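Local structure of protein-arginine-phosphatase (Bacillus subtilis subsp. subtilis, 4KK3) at residues A17-K22 with E53-K58; A37-S42 with Q89-Q94; V65-P68 with E72-E75. The protein removes phosphate from phosphoarginine residues of many proteins, so counteracting the arginine kinase McsB and restoring DNA binding by the CtsR repressor. All blocks are in the same frame, centred on the assembly; numbering follows the deposited sequence.

Interaction 1. Residues A17-K22 with E53-K58; sequences AEALFK and EALFEK
L20 and L55 meet with the same first torsion. In each, CG lies beside the backbone N and anti to the carbonyl carbon, with chi1 -69° in L20 and -65° in L55. In L55 this sends the fork of the side chain at the neighbouring helix. CD1 of L55 meets CB of A19 at 3.6 Å. CD2 of L55 takes the other partner, L20, and lies 4.1 Å from L20 CD2. CG of L20 is almost as near to the same methyl.

L55 thus divides its two branches between two consecutive residues of helix 13-28. The two leucine side chains lie at a slant to each other. A19 brings only its methyl, which points at the other helix. L20 starts off to the side, and its branched end turns in to close the contact. The backbones stay well apart, with the CA atoms of L20 and L55 7.9 Å from each other. No hydrogen bond or salt bridge joins the two segments, so the contact is purely apolar. Both leucines are buried. L62 also touches A19, and I60 touches L20, so loop residues after helix 49-56 extend the apolar cluster.

Polar groups work away from this patch. K22 NZ binds E18 OE2 at 2.8 Å in a salt bridge one turn along helix 13-28. It reaches the anti side of that oxygen, 26° out of the carboxylate plane. The other oxygen, E18 OE1, bonds to the hydroxyl of S36. In E53-K58, E57 OE1 forms a salt bridge with K128 of helix 124-145.

The arrangement is hydrophobic helix-helix packing in the alpha/beta fold of low molecular weight phosphatases, between helix 49-56 and helix 13-28, the helix that follows the phosphate-binding loop.

Interaction 2. Residues A37-S42 with Q89-Q94; sequences AGVFAS and QIIASQ
V39 packs against I90 and I91 of helix 85-94, and its two sides differ in how closely they are held. The tight part lies on the inner side. V39 CG1 meets I91 CD1 at 3.4 Å, closer than usual for two methyl carbons. CG1 stands beside the backbone N of V39 and anti to its carbonyl carbon, with chi1 -63°. I91 sets out to the side, and its CD1 end comes round to meet this branch. The two side chains cross at about a right angle. Both also touch V6 of strand 2-7, so the pair sits over the end of the central sheet.

Next to it, I90 CG2 covers the middle of V39. It lies 3.8 Å from V39 CB and a little further from both V39 methyls. CG2 is the I90 branch anti to the backbone N. V39 and I90 also cross at about a right angle.

The loose part is the outer one. F40 is exposed, and its ring only grazes I90. Its CZ lies 4.3 Å from I90 CG2, and the methyl meets the ring obliquely. No hydrogen bond crosses between the segments. At this end of the helix, I90 O accepts both Q94 N and the hydroxyl of S93. S93 OG donates at 3.0 Å from I90 O, tilted 27° from the carbonyl plane.

The F40 side chain comes within about 4 Å of that of T8, a substrate-binding residue, and V39 is backbone-bonded to the nucleophile C7. The contact therefore joins the exit of strand 33-38 to helix 85-94 beside the phosphate-binding loop, at the active-site rim of the low molecular weight phosphatase fold.

Interaction 3. Residues V65-P68 with E72-E75; sequences VSSP and ELME
S67 and P68 lie in extended backbone, while L73 across from them sits on a helical turn. V65-P68 has no regular secondary structure. E72-E75 belongs to helix 71-76, which starts soon after P68. Few residues separate the two, and the chain bends between them. The backbones remain apart, with 9.4 Å between the CA atoms of P68 and L73.

L73 bridges the gap from the helix side. Its side chain points at the loop, and CG stands beside the backbone N, anti to the carbonyl carbon (chi1 -66°). The branch that arrives is CD1. It lies 3.8 Å from the carbonyl oxygen P68 O and 4.4 Å from S67 OG. The first is a van der Waals contact, the second looser. No hydrogen bond joins the two segments. S67 OG gives P68 O a weak hydrogen bond of 3.3 Å, so the methyl comes near two oxygens that are weakly linked to each other. R35 of strand 33-38 touches both S67 and L73. P43 touches P68.

The contact is small and lies at the surface, but the loop beneath it is held by polar bonds. S67 N donates to N10 OD1, and S66 OG bonds to N10 O. N10 is a substrate-binding residue, so the two serines probably form a second shell that positions it. On the helix side, L73 N is bonded to T70 OG1. L73 thus joins the start of helix 71-76 to a loop that probably steadies the phosphate-binding loop of the low molecular weight phosphatase fold.

In the fold
From the N terminus, the chain runs along strand 2-7 and through the substrate-binding loop into helix 13-28, then strand 33-38 and helix 49-56. Interaction 1 closes this first loop by joining the two helices. Interaction 2 opens at the end of strand 33-38 and closes only at helix 85-94, so the two loops cross. Interaction 3 follows interaction 1 in series and falls wholly within the span of interaction 2. It closes a short loop, joining V65-P68 to helix 71-76. Interactions 1 and 2 lie on opposite sides of the chain's centre, 23 Å apart between centres. Interactions 2 and 3 touch, with a probable hydrogen bond of 3.0 Å from G38 N to S67 O.

Interaction 1. Residues A17-K22 with E53-K58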
loop_
_atom_site.group_PDB
_atom_site.type_symbol
_atom_site.label_atom_id
_atom_site.label_comp_id
_atom_site.label_asym_id
_atom_site.label_seq_id
_atom_site.Cartn_x
_atom_site.Cartn_y
_atom_site.Cartn_z
ATOM N N ALA A 17 -0.861 -1.666 -4.466
ATOM C CA ALA A 17 -1.502 -0.444 -3.972
ATOM C C ALA A 17 -0.803 0.833 -4.454
ATOM O O ALA A 17 -1.454 1.800 -4.865
ATOM C CB ALA A 17 -1.567 -0.463 -2.446
ATOM N N GLU A 18 0.521 0.837 -4.379
ATOM C CA GLU A 18 1.336 1.957 -4.843
ATOM C C GLU A 18 1.069 2.273 -6.326
ATOM O O GLU A 18 0.857 3.418 -6.707
ATOM C CB GLU A 18 2.819 1.619 -4.636
ATOM C CG GLU A 18 3.792 2.630 -5.249
ATOM C CD GLU A 18 5.260 2.252 -5.068
ATOM O OE1 GLU A 18 5.557 1.140 -4.581
ATOM O OE2 GLU A 18 6.128 3.071 -5.433
ATOM N N ALA A 19 1.077 1.248 -7.163
ATOM C CA ALA A 19 0.911 1.482 -8.602
ATOM C C ALA A 19 -0.512 1.911 -8.927
ATOM O O ALA A 19 -0.717 2.829 -9.742
ATOM C CB ALA A 19 1.292 0.235 -9.381
ATOM N N LEU A 20 -1.495 1.244 -8.322
ATOM C CA LEU A 20 -2.895 1.629 -8.492
ATOM C C LEU A 20 -3.151 3.060 -7.991
ATOM O O LEU A 20 -3.798 3.866 -8.678
ATOM C CB LEU A 20 -3.835 0.650 -7.776
ATOM C CG LEU A 20 -3.952 -0.770 -8.341
ATOM C CD1 LEU A 20 -4.692 -1.667 -7.364
ATOM C CD2 LEU A 20 -4.696 -0.718 -9.669
ATOM N N PHE A 21 -2.655 3.379 -6.795
ATOM C CA PHE A 21 -2.879 4.720 -6.248
ATOM C C PHE A 21 -2.167 5.844 -7.016
ATOM O O PHE A 21 -2.707 6.949 -7.155
ATOM C CB PHE A 21 -2.529 4.781 -4.763
ATOM C CG PHE A 21 -2.994 6.039 -4.098
ATOM C CD1 PHE A 21 -4.351 6.306 -3.981
ATOM C CD2 PHE A 21 -2.085 6.946 -3.591
ATOM C CE1 PHE A 21 -4.791 7.484 -3.370
ATOM C CE2 PHE A 21 -2.524 8.122 -2.978
ATOM C CZ PHE A 21 -3.872 8.377 -2.876
ATOM N N LYS A 22 -0.959 5.579 -7.502
ATOM C CA LYS A 22 -0.248 6.584 -8.295
ATOM C C LYS A 22 -1.065 6.956 -9.527
ATOM O O LYS A 22 -1.162 8.132 -9.886
ATOM C CB LYS A 22 1.130 6.081 -8.713
ATOM C CG LYS A 22 2.185 6.150 -7.614
ATOM C CD LYS A 22 3.435 5.402 -8.043
ATOM C CE LYS A 22 4.620 5.691 -7.142
ATOM N NZ LYS A 22 5.800 4.866 -7.549
ATOM N N GLU A 53 0.797 -9.326 -13.632
ATOM C CA GLU A 53 -0.219 -9.678 -14.621
ATOM C C GLU A 53 -1.570 -9.034 -14.274
ATOM O O GLU A 53 -2.273 -8.532 -15.146
ATOM C CB GLU A 53 -0.339 -11.210 -14.752
ATOM C CG GLU A 53 -1.545 -11.672 -15.567
ATOM C CD GLU A 53 -1.578 -13.179 -15.782
ATOM O OE1 GLU A 53 -0.770 -13.898 -15.150
ATOM O OE2 GLU A 53 -2.412 -13.646 -16.589
ATOM N N ALA A 54 -1.915 -9.023 -12.988
ATOM C CA ALA A 54 -3.171 -8.430 -12.550
ATOM C C ALA A 54 -3.260 -6.945 -12.910
ATOM O O ALA A 54 -4.308 -6.463 -13.343
ATOM C CB ALA A 54 -3.342 -8.621 -11.032
ATOM N N LEU A 55 -2.153 -6.224 -12.762
ATOM C CA LEU A 55 -2.161 -4.801 -13.083
ATOM C C LEU A 55 -2.042 -4.597 -14.591
ATOM O O LEU A 55 -2.624 -3.660 -15.133
ATOM C CB LEU A 55 -1.041 -4.052 -12.377
ATOM C CG LEU A 55 -1.150 -4.006 -10.843
ATOM C CD1 LEU A 55 -0.496 -2.764 -10.249
ATOM C CD2 LEU A 55 -2.579 -4.172 -10.333
ATOM N N PHE A 56 -1.293 -5.478 -15.246
ATOM C CA PHE A 56 -1.086 -5.395 -16.692
ATOM C C PHE A 56 -2.430 -5.452 -17.438
ATOM O O PHE A 56 -2.647 -4.748 -18.442
ATOM C CB PHE A 56 -0.147 -6.533 -17.123
ATOM C CG PHE A 56 0.244 -6.493 -18.587
ATOM C CD1 PHE A 56 1.296 -5.703 -19.016
ATOM C CD2 PHE A 56 -0.416 -7.280 -19.507
ATOM C CE1 PHE A 56 1.668 -5.682 -20.366
ATOM C CE2 PHE A 56 -0.053 -7.265 -20.850
ATOM C CZ PHE A 56 0.994 -6.466 -21.268
ATOM N N GLU A 57 -3.344 -6.269 -16.917
ATOM C CA GLU A 57 -4.699 -6.379 -17.449
ATOM C C GLU A 57 -5.438 -5.033 -17.477
ATOM O O GLU A 57 -6.234 -4.768 -18.384
ATOM C CB GLU A 57 -5.498 -7.420 -16.655
ATOM C CG GLU A 57 -7.008 -7.317 -16.809
ATOM C CD GLU A 57 -7.737 -8.368 -16.003
ATOM O OE1 GLU A 57 -7.126 -9.418 -15.738
ATOM O OE2 GLU A 57 -8.909 -8.148 -15.627
ATOM N N LYS A 58 -5.144 -4.182 -16.502
ATOM C CA LYS A 58 -5.742 -2.857 -16.404
ATOM C C LYS A 58 -4.834 -1.767 -16.965
ATOM O O LYS A 58 -5.029 -0.582 -16.680
ATOM C CB LYS A 58 -6.068 -2.541 -14.939
ATOM C CG LYS A 58 -7.008 -3.541 -14.299
ATOM C CD LYS A 58 -8.437 -3.311 -14.759
ATOM C CE LYS A 58 -9.423 -4.034 -13.859
ATOM N NZ LYS A 58 -10.831 -3.689 -14.181
#

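Interaction 2. Residues A37-S42 with Q89-Q94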
loop_
_atom_site.group_PDB
_atom_site.type_symbol
_atom_site.label_atom_id
_atom_site.label_comp_id
_atom_site.label_asym_id
_atom_site.label_seq_id
_atom_site.Cartn_x
_atom_site.Cartn_y
_atom_site.Cartn_z
ATOM N N ALA A 37 6.687 -0.376 1.112
ATOM C CA ALA A 37 7.755 -1.159 1.743
ATOM C C ALA A 37 7.174 -2.370 2.486
ATOM O O ALA A 37 5.961 -2.506 2.598
ATOM C CB ALA A 37 8.572 -0.276 2.696
ATOM N N GLY A 38 8.031 -3.270 2.953
ATOM C CA GLY A 38 7.546 -4.479 3.595
ATOM C C GLY A 38 8.198 -4.683 4.953
ATOM O O GLY A 38 9.371 -4.353 5.138
ATOM N N VAL A 39 7.444 -5.216 5.900
ATOM C CA VAL A 39 8.019 -5.474 7.223
ATOM C C VAL A 39 8.984 -6.660 7.237
ATOM O O VAL A 39 9.866 -6.734 8.096
ATOM C CB VAL A 39 6.934 -5.639 8.310
ATOM C CG1 VAL A 39 6.170 -4.362 8.455
ATOM C CG2 VAL A 39 5.980 -6.766 7.965
ATOM N N PHE A 40 8.823 -7.587 6.297
ATOM C CA PHE A 40 9.766 -8.702 6.180
ATOM C C PHE A 40 10.201 -8.859 4.731
ATOM O O PHE A 40 10.129 -9.943 4.158
ATOM C CB PHE A 40 9.167 -10.010 6.724
ATOM C CG PHE A 40 8.925 -9.985 8.208
ATOM C CD1 PHE A 40 9.975 -9.784 9.085
ATOM C CD2 PHE A 40 7.650 -10.154 8.725
ATOM C CE1 PHE A 40 9.759 -9.744 10.455
ATOM C CE2 PHE A 40 7.422 -10.108 10.091
ATOM C CZ PHE A 40 8.477 -9.904 10.958
ATOM N N ALA A 41 10.643 -7.752 4.147
ATOM C CA ALA A 41 10.977 -7.711 2.728
ATOM C C ALA A 41 12.478 -7.866 2.533
ATOM O O ALA A 41 13.261 -7.534 3.416
ATOM C CB ALA A 41 10.519 -6.397 2.141
ATOM N N SER A 42 12.873 -8.376 1.370
ATOM C CA SER A 42 14.266 -8.314 0.946
ATOM C C SER A 42 14.386 -7.120 0.008
ATOM O O SER A 42 13.390 -6.673 -0.541
ATOM C CB SER A 42 14.657 -9.586 0.199
ATOM O OG SER A 42 14.193 -10.738 0.877
ATOM N N GLN A 89 1.054 -3.814 14.226
ATOM C CA GLN A 89 1.707 -4.347 15.415
ATOM C C GLN A 89 3.196 -4.532 15.207
ATOM O O GLN A 89 4.007 -4.217 16.087
ATOM C CB GLN A 89 1.078 -5.686 15.798
ATOM C CG GLN A 89 -0.343 -5.566 16.279
ATOM C CD GLN A 89 -0.465 -4.573 17.420
ATOM O OE1 GLN A 89 0.385 -4.520 18.312
ATOM N NE2 GLN A 89 -1.506 -3.756 17.380
ATOM N N ILE A 90 3.556 -5.074 14.053
ATOM C CA ILE A 90 4.955 -5.245 13.731
ATOM C C ILE A 90 5.634 -3.892 13.592
ATOM O O ILE A 90 6.762 -3.724 14.048
ATOM C CB ILE A 90 5.136 -6.047 12.424
ATOM C CG1 ILE A 90 4.502 -7.429 12.563
ATOM C CG2 ILE A 90 6.621 -6.173 12.058
ATOM C CD1 ILE A 90 5.124 -8.278 13.638
ATOM N N ILE A 91 4.963 -2.947 12.921
ATOM C CA ILE A 91 5.506 -1.601 12.750
ATOM C C ILE A 91 5.853 -1.020 14.123
ATOM O O ILE A 91 6.922 -0.448 14.319
ATOM C CB ILE A 91 4.489 -0.629 12.102
ATOM C CG1 ILE A 91 4.008 -1.137 10.754
ATOM C CG2 ILE A 91 5.110 0.728 11.897
ATOM C CD1 ILE A 91 5.066 -1.455 9.874
ATOM N N ALA A 92 4.938 -1.186 15.066
ATOM C CA ALA A 92 5.135 -0.672 16.429
ATOM C C ALA A 92 6.268 -1.350 17.206
ATOM O O ALA A 92 6.897 -0.729 18.065
ATOM C CB ALA A 92 3.829 -0.749 17.221
ATOM N N SER A 93 6.529 -2.620 16.918
ATOM C CA SER A 93 7.538 -3.362 17.673
ATOM C C SER A 93 8.941 -3.157 17.114
ATOM O O SER A 93 9.928 -3.256 17.842
ATOM C CB SER A 93 7.198 -4.854 17.721
ATOM O OG SER A 93 7.303 -5.453 16.437
ATOM N N GLN A 94 9.023 -2.864 15.821
ATOM C CA GLN A 94 10.312 -2.771 15.145
ATOM C C GLN A 94 10.813 -1.340 14.952
ATOM O O GLN A 94 12.013 -1.122 14.783
ATOM C CB GLN A 94 10.264 -3.507 13.802
ATOM C CG GLN A 94 10.062 -5.008 13.934
ATOM C CD GLN A 94 11.080 -5.661 14.863
ATOM O OE1 GLN A 94 10.713 -6.367 15.807
ATOM N NE2 GLN A 94 12.363 -5.431 14.595
#

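Interaction 3. Residues V65-P68 with E72-E75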
loop_
_atom_site.group_PDB
_atom_site.type_symbol
_atom_site.label_atom_id
_atom_site.label_comp_id
_atom_site.label_asym_id
_atom_site.label_seq_id
_atom_site.Cartn_x
_atom_site.Cartn_y
_atom_site.Cartn_z
ATOM N N VAL A 65 10.750 -3.037 -7.349
ATOM C CA VAL A 65 11.803 -3.711 -6.615
ATOM C C VAL A 65 11.498 -3.591 -5.123
ATOM O O VAL A 65 11.235 -2.499 -4.636
ATOM C CB VAL A 65 13.170 -3.092 -6.922
ATOM C CG1 VAL A 65 14.200 -3.590 -5.957
ATOM C CG2 VAL A 65 13.585 -3.424 -8.344
ATOM N N SER A 66 11.516 -4.723 -4.428
ATOM C CA SER A 66 11.164 -4.772 -3.003
ATOM C C SER A 66 12.078 -3.916 -2.122
ATOM O O SER A 66 13.280 -3.797 -2.367
ATOM C CB SER A 66 11.175 -6.220 -2.506
ATOM O OG SER A 66 10.235 -7.016 -3.205
ATOM N N SER A 67 11.496 -3.327 -1.083
ATOM C CA SER A 67 12.251 -2.494 -0.154
ATOM C C SER A 67 11.815 -2.789 1.278
ATOM O O SER A 67 10.623 -2.889 1.552
ATOM C CB SER A 67 12.029 -1.015 -0.478
ATOM O OG SER A 67 12.609 -0.179 0.509
ATOM N N PRO A 68 12.782 -2.926 2.199
ATOM C CA PRO A 68 12.396 -3.101 3.601
ATOM C C PRO A 68 11.959 -1.770 4.176
ATOM O O PRO A 68 12.449 -0.717 3.768
ATOM C CB PRO A 68 13.700 -3.548 4.269
ATOM C CG PRO A 68 14.773 -2.948 3.425
ATOM C CD PRO A 68 14.242 -2.996 2.008
ATOM N N GLU A 72 14.076 5.584 8.736
ATOM C CA GLU A 72 14.070 6.793 7.915
ATOM C C GLU A 72 12.754 6.986 7.162
ATOM O O GLU A 72 12.208 8.091 7.126
ATOM C CB GLU A 72 15.226 6.772 6.916
ATOM C CG GLU A 72 15.384 8.064 6.135
ATOM C CD GLU A 72 16.116 7.863 4.823
ATOM O OE1 GLU A 72 15.498 7.326 3.877
ATOM O OE2 GLU A 72 17.305 8.239 4.739
ATOM N N LEU A 73 12.258 5.913 6.551
ATOM C CA LEU A 73 10.970 5.952 5.859
ATOM C C LEU A 73 9.825 6.250 6.825
ATOM O O LEU A 73 8.909 7.012 6.503
ATOM C CB LEU A 73 10.704 4.633 5.134
ATOM C CG LEU A 73 11.619 4.263 3.967
ATOM C CD1 LEU A 73 11.286 2.861 3.465
ATOM C CD2 LEU A 73 11.498 5.279 2.844
HETATM N N MSE A 74 9.879 5.637 8.005
HETATM C CA MSE A 74 8.843 5.823 9.014
HETATM C C MSE A 74 8.810 7.258 9.532
HETATM O O MSE A 74 7.741 7.810 9.779
HETATM C CB MSE A 74 9.021 4.833 10.174
HETATM C CG MSE A 74 8.631 3.394 9.839
HETATM SE SE MSE A 74 6.730 3.225 9.420
HETATM C CE MSE A 74 6.037 4.056 11.042
ATOM N N GLU A 75 9.984 7.860 9.691
ATOM C CA GLU A 75 10.065 9.237 10.172
ATOM C C GLU A 75 9.513 10.215 9.135
ATOM O O GLU A 75 8.779 11.142 9.477
ATOM C CB GLU A 75 11.513 9.601 10.531
ATOM C CG GLU A 75 11.701 11.005 11.120
ATOM C CD GLU A 75 11.722 12.108 10.065
ATOM O OE1 GLU A 75 12.225 11.866 8.946
ATOM O OE2 GLU A 75 11.222 13.218 10.356
#